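Local coordinates for Acarbose/maltose binding protein GacH (Streptomyces glaucescens, PDB 3K01) that binds acarbose and an acarbose homolog, and probably maltose-type sugars, as the extracellular solute receptor of an ABC transporter, at residues Thr31-Ser36 with Gly83-Met88; Gly102-Leu107 with Asn299-Ala304; Ala155-Pro160 with Ala171-Lys176. All blocks are in the same frame, centred on the assembly; numbering follows the deposited sequence. Where two conformers were deposited one is given.

Contact 1: Thr31-Ser36 with Gly83-Met88; sequences TFWDTS and GAPDVM
Trp33 and Pro85 meet face-on: CD of Pro85 sits 3.5 Å from the centroid of the Trp33 six-membered ring and only 3° off the ring normal, a CH-pi contact. The neighbouring methylenes follow the indole along its length, with CG of Pro85 3.5 Å from CD2 of Trp33 and CB over the five-membered ring. Trp33 has the most surface buried here, and its first torsion (-74°), which turns CG away from the carbonyl carbon, lays the indole over the proline. Met88 comes obliquely to the same indole, its SD 5.2 Å from the centroid of the Trp33 six-membered ring, a Met-aromatic contact.

Thr31 is held through its backbone. Its N gives a straight bond (179°) to the anti lone pair of Asp86 OD2, 2.8 Å away, while its O accepts from Val87 N at 3.0 Å. A water links OG1 of Thr31 to the same carboxylate oxygen, and OD1 of Asp86 is hydrogen-bonded to OG of Ser306, so both oxygens of this buried group have partners.

Further along, Trp33 N donates to Val87 O at 3.0 Å. Pairing of Phe32 with Val87 and Trp33 with Met88 makes strands 28-34 and 87-91 parallel neighbours, with helix 67-79 over the Trp33 face and helix 309-320 over the Val87 face: the layered alpha/beta lobe of a periplasmic-binding-protein fold.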
loop_
_atom_site.group_PDB
_atom_site.type_symbol
_atom_site.label_atom_id
_atom_site.label_comp_id
_atom_site.label_asym_id
_atom_site.label_seq_id
_atom_site.Cartn_x
_atom_site.Cartn_y
_atom_site.Cartn_z
ATOM N N THR A 31 2.425 3.912 -25.809
ATOM C CA THR A 31 3.127 2.783 -25.203
ATOM C C THR A 31 2.873 2.815 -23.710
ATOM O O THR A 31 3.134 3.840 -23.054
ATOM C CB THR A 31 4.620 2.828 -25.518
ATOM O OG1 THR A 31 4.788 2.709 -26.946
ATOM C CG2 THR A 31 5.358 1.685 -24.823
ATOM N N PHE A 32 2.317 1.717 -23.199
ATOM C CA PHE A 32 1.942 1.606 -21.785
ATOM C C PHE A 32 2.770 0.524 -21.120
ATOM O O PHE A 32 2.728 -0.625 -21.559
ATOM C CB PHE A 32 0.440 1.274 -21.681
ATOM C CG PHE A 32 -0.039 0.888 -20.282
ATOM C CD1 PHE A 32 0.375 1.586 -19.139
ATOM C CD2 PHE A 32 -0.943 -0.157 -20.121
ATOM C CE1 PHE A 32 -0.076 1.229 -17.870
ATOM C CE2 PHE A 32 -1.401 -0.514 -18.874
ATOM C CZ PHE A 32 -0.986 0.178 -17.742
ATOM N N TRP A 33 3.523 0.889 -20.077
ATOM C CA TRP A 33 4.233 -0.108 -19.265
ATOM C C TRP A 33 3.440 -0.431 -18.020
ATOM O O TRP A 33 3.242 0.426 -17.140
ATOM C CB TRP A 33 5.616 0.400 -18.875
ATOM C CG TRP A 33 6.627 0.391 -19.987
ATOM C CD1 TRP A 33 6.406 0.111 -21.323
ATOM C CD2 TRP A 33 8.019 0.702 -19.869
ATOM N NE1 TRP A 33 7.591 0.218 -22.025
ATOM C CE2 TRP A 33 8.585 0.601 -21.162
ATOM C CE3 TRP A 33 8.844 1.070 -18.797
ATOM C CZ2 TRP A 33 9.946 0.821 -21.399
ATOM C CZ3 TRP A 33 10.196 1.313 -19.044
ATOM C CH2 TRP A 33 10.723 1.199 -20.335
ATOM N N ASP A 34 2.952 -1.675 -17.982
ATOM C CA ASP A 34 2.181 -2.220 -16.877
ATOM C C ASP A 34 3.072 -3.095 -16.011
ATOM O O ASP A 34 3.965 -3.770 -16.518
ATOM C CB ASP A 34 1.035 -3.043 -17.461
ATOM C CG ASP A 34 0.175 -3.704 -16.403
ATOM O OD1 ASP A 34 0.074 -3.189 -15.265
ATOM O OD2 ASP A 34 -0.404 -4.763 -16.735
ATOM N N THR A 35 2.852 -3.058 -14.703
ATOM C CA THR A 35 3.649 -3.868 -13.753
ATOM C C THR A 35 2.803 -4.979 -13.109
ATOM O O THR A 35 3.263 -5.631 -12.159
ATOM C CB THR A 35 4.133 -3.017 -12.597
ATOM O OG1 THR A 35 2.975 -2.449 -11.981
ATOM C CG2 THR A 35 5.067 -1.910 -13.070
ATOM N N SER A 36 1.578 -5.194 -13.574
ATOM C CA SER A 36 0.722 -6.206 -12.969
ATOM C C SER A 36 1.351 -7.603 -13.099
ATOM O O SER A 36 2.218 -7.859 -13.951
ATOM C CB SER A 36 -0.699 -6.134 -13.539
ATOM O OG SER A 36 -0.734 -6.665 -14.849
ATOM N N GLY A 83 13.229 5.304 -25.689
ATOM C CA GLY A 83 12.565 4.049 -25.344
ATOM C C GLY A 83 11.661 4.135 -24.123
ATOM O O GLY A 83 11.166 3.095 -23.656
ATOM N N ALA A 84 11.424 5.339 -23.599
ATOM C CA ALA A 84 10.526 5.487 -22.455
ATOM C C ALA A 84 9.081 5.312 -22.913
ATOM O O ALA A 84 8.711 5.691 -24.029
ATOM C CB ALA A 84 10.705 6.846 -21.785
ATOM N N PRO A 85 8.232 4.759 -22.050
ATOM C CA PRO A 85 6.823 4.601 -22.412
ATOM C C PRO A 85 6.145 5.956 -22.399
ATOM O O PRO A 85 6.663 6.901 -21.805
ATOM C CB PRO A 85 6.277 3.707 -21.291
ATOM C CG PRO A 85 7.125 4.095 -20.101
ATOM C CD PRO A 85 8.501 4.283 -20.677
ATOM N N ASP A 86 4.986 6.053 -23.044
ATOM C CA ASP A 86 4.148 7.240 -22.883
ATOM C C ASP A 86 3.455 7.255 -21.515
ATOM O O ASP A 86 3.310 8.311 -20.903
ATOM C CB ASP A 86 3.128 7.325 -24.008
ATOM C CG ASP A 86 3.792 7.377 -25.344
ATOM O OD1 ASP A 86 4.435 8.412 -25.624
ATOM O OD2 ASP A 86 3.726 6.361 -26.075
ATOM N N VAL A 87 2.977 6.072 -21.101
ATOM C CA VAL A 87 2.244 5.943 -19.865
ATOM C C VAL A 87 2.908 4.864 -19.016
ATOM O O VAL A 87 3.199 3.772 -19.497
ATOM C CB VAL A 87 0.777 5.593 -20.133
ATOM C CG1 VAL A 87 0.028 5.308 -18.818
ATOM C CG2 VAL A 87 0.088 6.747 -20.901
ATOM N N MET A 88 3.122 5.197 -17.748
ATOM C CA MET A 88 3.839 4.298 -16.820
ATOM C C MET A 88 2.924 4.008 -15.642
ATOM O O MET A 88 2.440 4.939 -14.976
ATOM C CB MET A 88 5.107 5.041 -16.340
ATOM C CG MET A 88 5.982 4.318 -15.318
ATOM S SD MET A 88 6.626 2.797 -16.040
ATOM C CE MET A 88 7.228 1.953 -14.563
HETATM O O HOH W 1 5.550 5.179 -27.686
#

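Contact 2: Gly102-Leu107 with Asn299-Ala304; sequences GYLAPL and NLSVYA
This is a backbone-led contact in which the loop following helix 92-100 is tied to the segment 299-304, which carries part of strand 293-302, at one lobe of the receptor and partly buried. Two hydrogen bonds carry it. Ala304 N donates to Tyr103 O over 2.9 Å, and Ala105 N donates to Val302 O over 2.8 Å; both are straight at the hydrogen (170°). They differ at the acceptor: the Ala304 donor stands well above the carbonyl plane of Tyr103, 54° out of it, whereas Ala105 N is tilted only moderately from that of Val302. The two bonds enclose a single bridge between Leu104 and Tyr303.

A water extends the link, accepting from Val302 N and probably donating to Ala105 O, so the backbone of Val302 faces the loop through both its polar atoms.

The side chains close in around these bonds. The methyl of Ala105 lies 4.0 Å from CG1 of Val302, and CD2 of Leu107 reaches the other branch, CG2, at the same distance. With CG1 anti to the backbone N (chi1 176°), Val302 turns CG1 to Ala105 and CG2 to Leu107. On the other flank, CD1 and CD2 of Leu104 both rest against CB of Ser301. Tyr303 turns its ring edge to the loop, with CD1 3.4 Å from Tyr103 O, and Ala304 CB packs against Gly102 O at 3.5 Å.

Gly102, with positive phi, is the C-prime residue of a Schellman motif ending helix 92-100. The contact thus combines a helix-terminating Schellman turn with an isolated beta bridge that joins the outgoing loop to the lobe's central sheet.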
loop_
_atom_site.group_PDB
_atom_site.type_symbol
_atom_site.label_atom_id
_atom_site.label_comp_id
_atom_site.label_asym_id
_atom_site.label_seq_id
_atom_site.Cartn_x
_atom_site.Cartn_y
_atom_site.Cartn_z
ATOM N N GLY A 102 12.080 14.910 -12.726
ATOM C CA GLY A 102 11.684 15.564 -13.971
ATOM C C GLY A 102 11.086 14.633 -15.010
ATOM O O GLY A 102 10.950 15.000 -16.190
ATOM N N TYR A 103 10.718 13.405 -14.644
ATOM C CA TYR A 103 10.284 12.440 -15.660
ATOM C C TYR A 103 8.772 12.314 -15.895
ATOM O O TYR A 103 8.368 11.551 -16.787
ATOM C CB TYR A 103 10.837 11.055 -15.333
ATOM C CG TYR A 103 12.334 10.907 -15.396
ATOM C CD1 TYR A 103 13.125 11.739 -16.188
ATOM C CD2 TYR A 103 12.948 9.882 -14.695
ATOM C CE1 TYR A 103 14.539 11.548 -16.210
ATOM C CE2 TYR A 103 14.318 9.687 -14.727
ATOM C CZ TYR A 103 15.093 10.513 -15.483
ATOM O OH TYR A 103 16.470 10.338 -15.521
ATOM N N LEU A 104 7.967 13.046 -15.124
ATOM C CA LEU A 104 6.511 12.986 -15.285
ATOM C C LEU A 104 5.920 14.274 -15.800
ATOM O O LEU A 104 6.288 15.360 -15.340
ATOM C CB LEU A 104 5.815 12.539 -13.983
ATOM C CG LEU A 104 6.261 11.193 -13.396
ATOM C CD1 LEU A 104 5.380 10.844 -12.197
ATOM C CD2 LEU A 104 6.233 10.088 -14.441
ATOM N N ALA A 105 4.982 14.140 -16.730
ATOM C CA ALA A 105 4.250 15.311 -17.230
ATOM C C ALA A 105 3.254 15.799 -16.193
ATOM O O ALA A 105 2.525 15.003 -15.604
ATOM C CB ALA A 105 3.491 14.926 -18.499
ATOM N N PRO A 106 3.174 17.113 -15.960
ATOM C CA PRO A 106 2.129 17.579 -15.039
ATOM C C PRO A 106 0.755 17.493 -15.698
ATOM O O PRO A 106 0.621 17.747 -16.899
ATOM C CB PRO A 106 2.514 19.045 -14.807
ATOM C CG PRO A 106 3.219 19.453 -16.074
ATOM C CD PRO A 106 3.999 18.221 -16.492
ATOM N N LEU A 107 -0.265 17.162 -14.920
ATOM C CA LEU A 107 -1.573 16.880 -15.468
ATOM C C LEU A 107 -2.597 17.950 -15.135
ATOM O O LEU A 107 -3.710 17.910 -15.653
ATOM C CB LEU A 107 -2.052 15.501 -14.991
ATOM C CG LEU A 107 -1.168 14.313 -15.362
ATOM C CD1 LEU A 107 -1.799 13.007 -14.877
ATOM C CD2 LEU A 107 -0.900 14.222 -16.859
ATOM N N ASN A 299 -0.934 3.992 -9.415
ATOM C CA ASN A 299 -1.453 5.110 -10.178
ATOM C C ASN A 299 -0.980 4.945 -11.615
ATOM O O ASN A 299 -0.196 4.052 -11.944
ATOM C CB ASN A 299 -0.929 6.414 -9.552
ATOM C CG ASN A 299 -1.455 6.630 -8.145
ATOM O OD1 ASN A 299 -2.531 6.171 -7.796
ATOM N ND2 ASN A 299 -0.697 7.353 -7.335
ATOM N N LEU A 300 -1.421 5.870 -12.461
ATOM C CA LEU A 300 -0.951 5.957 -13.851
ATOM C C LEU A 300 -0.423 7.345 -14.115
ATOM O O LEU A 300 -1.075 8.335 -13.779
ATOM C CB LEU A 300 -2.089 5.684 -14.822
ATOM C CG LEU A 300 -2.746 4.326 -14.595
ATOM C CD1 LEU A 300 -4.265 4.429 -14.718
ATOM C CD2 LEU A 300 -2.120 3.293 -15.496
ATOM N N SER A 301 0.770 7.400 -14.696
ATOM C CA SER A 301 1.433 8.665 -14.987
ATOM C C SER A 301 1.838 8.733 -16.443
ATOM O O SER A 301 1.962 7.710 -17.122
ATOM C CB SER A 301 2.669 8.799 -14.107
ATOM O OG SER A 301 2.285 8.822 -12.748
ATOM N N VAL A 302 2.052 9.948 -16.917
ATOM C CA VAL A 302 2.441 10.213 -18.293
ATOM C C VAL A 302 3.901 10.658 -18.271
ATOM O O VAL A 302 4.278 11.507 -17.465
ATOM C CB VAL A 302 1.550 11.304 -18.898
ATOM C CG1 VAL A 302 2.029 11.649 -20.304
ATOM C CG2 VAL A 302 0.060 10.879 -18.917
ATOM N N TYR A 303 4.714 10.058 -19.136
ATOM C CA TYR A 303 6.107 10.445 -19.255
ATOM C C TYR A 303 6.246 11.873 -19.760
ATOM O O TYR A 303 5.613 12.268 -20.748
ATOM C CB TYR A 303 6.788 9.450 -20.172
ATOM C CG TYR A 303 8.161 9.849 -20.666
ATOM C CD1 TYR A 303 9.170 10.263 -19.784
ATOM C CD2 TYR A 303 8.450 9.802 -22.023
ATOM C CE1 TYR A 303 10.435 10.620 -20.257
ATOM C CE2 TYR A 303 9.730 10.151 -22.505
ATOM C CZ TYR A 303 10.696 10.555 -21.611
ATOM O OH TYR A 303 11.953 10.932 -22.076
ATOM N N ALA A 304 7.096 12.651 -19.099
ATOM C CA ALA A 304 7.261 14.078 -19.428
ATOM C C ALA A 304 7.644 14.293 -20.877
ATOM O O ALA A 304 7.236 15.286 -21.474
ATOM C CB ALA A 304 8.298 14.725 -18.506
HETATM O O HOH W 2 1.805 12.323 -15.395
#

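Contact 3: Ala155-Pro160 with Ala171-Lys176; sequences AGVEVP and AEITEK
The chain leaves helix 149-155 through Gly156, whose positive phi (81°) and two bonds back into the last turn make a Schellman motif, and it comes alongside helix 163-177 with CA of Ala155 5.1 Å from CA of Ile173. No hydrogen bond crosses between the segments, so the contact rests on van der Waals packing.

Ala155 has the most surface buried. Its methyl points at the helix and lies 3.8 Å from CG1 of Ile173, and equally close to the CA of that residue, so the small side chain lets the two backbones come near. Nearly one helical turn further on, the aliphatic part of Lys176 lies beside it, CG 3.8 Å from CA of Ala155. Bent at its second torsion (89°), the lysine carries its amino end away from the contact.

Val157 provides the second point of touch, and here one branch does most of the work. CG1 lies along the side chain of Glu172, 3.6 Å from its CB and 3.4 Å from CD, with OE2 also at 3.4 Å. The two side chains run past each other in opposite directions, so the methyl meets the methylenes as well as the carboxylate. The other branch, CG2, approaches CD1 of Ile173 more loosely, at 4.3 Å.

Ile173 is the buried member of the group. It also packs on Leu152 of helix 149-155 and on Ala255 and Met256 of strand 254-259, which places the inner side of the contact against the sheet, while Glu172 and Lys176 border it nearer the surface. Here the Schellman-capped end of one helix and the loop after it pack against the next helix, on the outer layer of an alpha/beta lobe.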
loop_
_atom_site.group_PDB
_atom_site.type_symbol
_atom_site.label_atom_id
_atom_site.label_comp_id
_atom_site.label_asym_id
_atom_site.label_seq_id
_atom_site.Cartn_x
_atom_site.Cartn_y
_atom_site.Cartn_z
ATOM N N ALA A 155 -11.908 -19.009 22.158
ATOM C CA ALA A 155 -11.412 -18.236 23.294
ATOM C C ALA A 155 -12.484 -17.302 23.862
ATOM O O ALA A 155 -12.305 -16.752 24.965
ATOM C CB ALA A 155 -10.192 -17.438 22.874
ATOM N N GLY A 156 -13.566 -17.065 23.125
ATOM C CA GLY A 156 -14.649 -16.189 23.567
ATOM C C GLY A 156 -14.415 -14.703 23.380
ATOM O O GLY A 156 -15.088 -13.871 24.000
ATOM N N VAL A 157 -13.477 -14.331 22.506
ATOM C CA VAL A 157 -13.106 -12.925 22.423
ATOM C C VAL A 157 -13.605 -12.277 21.140
ATOM O O VAL A 157 -13.801 -12.958 20.122
ATOM C CB VAL A 157 -11.584 -12.725 22.525
ATOM C CG1 VAL A 157 -11.031 -13.303 23.818
ATOM C CG2 VAL A 157 -10.873 -13.324 21.332
ATOM N N GLU A 158 -13.775 -10.957 21.195
ATOM C CA GLU A 158 -14.079 -10.159 20.019
ATOM C C GLU A 158 -12.779 -9.810 19.314
ATOM O O GLU A 158 -11.710 -9.803 19.920
ATOM C CB GLU A 158 -14.773 -8.843 20.394
ATOM C CG GLU A 158 -16.073 -8.964 21.199
ATOM C CD GLU A 158 -17.125 -9.848 20.553
ATOM O OE1 GLU A 158 -17.832 -10.558 21.315
ATOM O OE2 GLU A 158 -17.269 -9.831 19.304
ATOM N N VAL A 159 -12.878 -9.494 18.030
ATOM C CA VAL A 159 -11.728 -8.971 17.295
ATOM C C VAL A 159 -11.256 -7.687 17.984
ATOM O O VAL A 159 -12.057 -6.798 18.230
ATOM C CB VAL A 159 -12.143 -8.608 15.839
ATOM C CG1 VAL A 159 -10.969 -8.044 15.073
ATOM C CG2 VAL A 159 -12.749 -9.823 15.162
ATOM N N PRO A 160 -9.976 -7.613 18.372
ATOM C CA PRO A 160 -9.540 -6.405 19.087
ATOM C C PRO A 160 -9.468 -5.162 18.216
ATOM O O PRO A 160 -9.003 -5.211 17.074
ATOM C CB PRO A 160 -8.154 -6.769 19.616
ATOM C CG PRO A 160 -7.651 -7.857 18.682
ATOM C CD PRO A 160 -8.897 -8.617 18.258
ATOM N N ALA A 171 -4.019 -12.986 25.571
ATOM C CA ALA A 171 -3.906 -13.797 26.774
ATOM C C ALA A 171 -5.042 -14.804 26.874
ATOM O O ALA A 171 -4.820 -15.944 27.311
ATOM C CB ALA A 171 -3.832 -12.914 28.007
ATOM N N GLU A 172 -6.253 -14.421 26.477
ATOM C CA GLU A 172 -7.387 -15.353 26.488
ATOM C C GLU A 172 -7.178 -16.464 25.460
ATOM O O GLU A 172 -7.489 -17.629 25.727
ATOM C CB GLU A 172 -8.691 -14.605 26.182
ATOM C CG GLU A 172 -9.037 -13.473 27.168
ATOM C CD GLU A 172 -10.529 -13.191 27.221
ATOM O OE1 GLU A 172 -11.307 -14.124 27.516
ATOM O OE2 GLU A 172 -10.919 -12.034 26.974
ATOM N N ILE A 173 -6.705 -16.101 24.271
ATOM C CA ILE A 173 -6.443 -17.072 23.228
ATOM C C ILE A 173 -5.391 -18.071 23.706
ATOM O O ILE A 173 -5.557 -19.298 23.558
ATOM C CB ILE A 173 -6.029 -16.341 21.937
ATOM C CG1 ILE A 173 -7.252 -15.652 21.325
ATOM C CG2 ILE A 173 -5.425 -17.339 20.950
ATOM C CD1 ILE A 173 -6.865 -14.524 20.354
ATOM N N THR A 174 -4.303 -17.599 24.287
ATOM C CA THR A 174 -3.276 -18.514 24.771
ATOM C C THR A 174 -3.832 -19.444 25.864
ATOM O O THR A 174 -3.586 -20.653 25.851
ATOM C CB THR A 174 -2.024 -17.767 25.217
ATOM O OG1 THR A 174 -1.550 -17.001 24.104
ATOM C CG2 THR A 174 -0.934 -18.750 25.642
ATOM N N GLU A 175 -4.588 -18.900 26.814
ATOM C CA GLU A 175 -5.095 -19.735 27.903
ATOM C C GLU A 175 -5.987 -20.836 27.357
ATOM O O GLU A 175 -5.956 -21.980 27.848
ATOM C CB GLU A 175 -5.838 -18.875 28.922
ATOM C CG GLU A 175 -6.293 -19.625 30.173
ATOM C CD GLU A 175 -7.725 -20.098 30.116
ATOM O OE1 GLU A 175 -8.389 -19.992 29.079
ATOM O OE2 GLU A 175 -8.217 -20.603 31.162
ATOM N N LYS A 176 -6.849 -20.494 26.422
ATOM C CA LYS A 176 -7.878 -21.428 25.948
ATOM C C LYS A 176 -7.395 -22.422 24.916
ATOM O O LYS A 176 -7.909 -23.546 24.843
ATOM C CB LYS A 176 -9.048 -20.636 25.341
ATOM C CG LYS A 176 -10.310 -21.446 25.034
ATOM C CD LYS A 176 -11.237 -21.492 26.246
ATOM C CE LYS A 176 -12.418 -22.385 25.974
ATOM N NZ LYS A 176 -13.199 -22.387 27.229
#

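How the contacts relate
Contacts 1 and 2 belong to one continuous piece of sheet: strand 87-91 of contact 1 lies antiparallel beside strand 293-302 of contact 2, and their centres are 11 Å apart. Met88 N comes to 2.8 Å from Ser301 O, and Tyr303 N to 2.9 Å from Asp86 O, both probable hydrogen bonds. Contact 3 lies on the opposite side of the chain's centre, about 49 Å between centres from either, and its nearest atoms are about 30 Å from contact 1 and 28 Å from contact 2. Along the chain it is nested inside the loop closed by contact 2, consistent with the two-lobed solute-binding fold, in which the chain passes between lobes and returns.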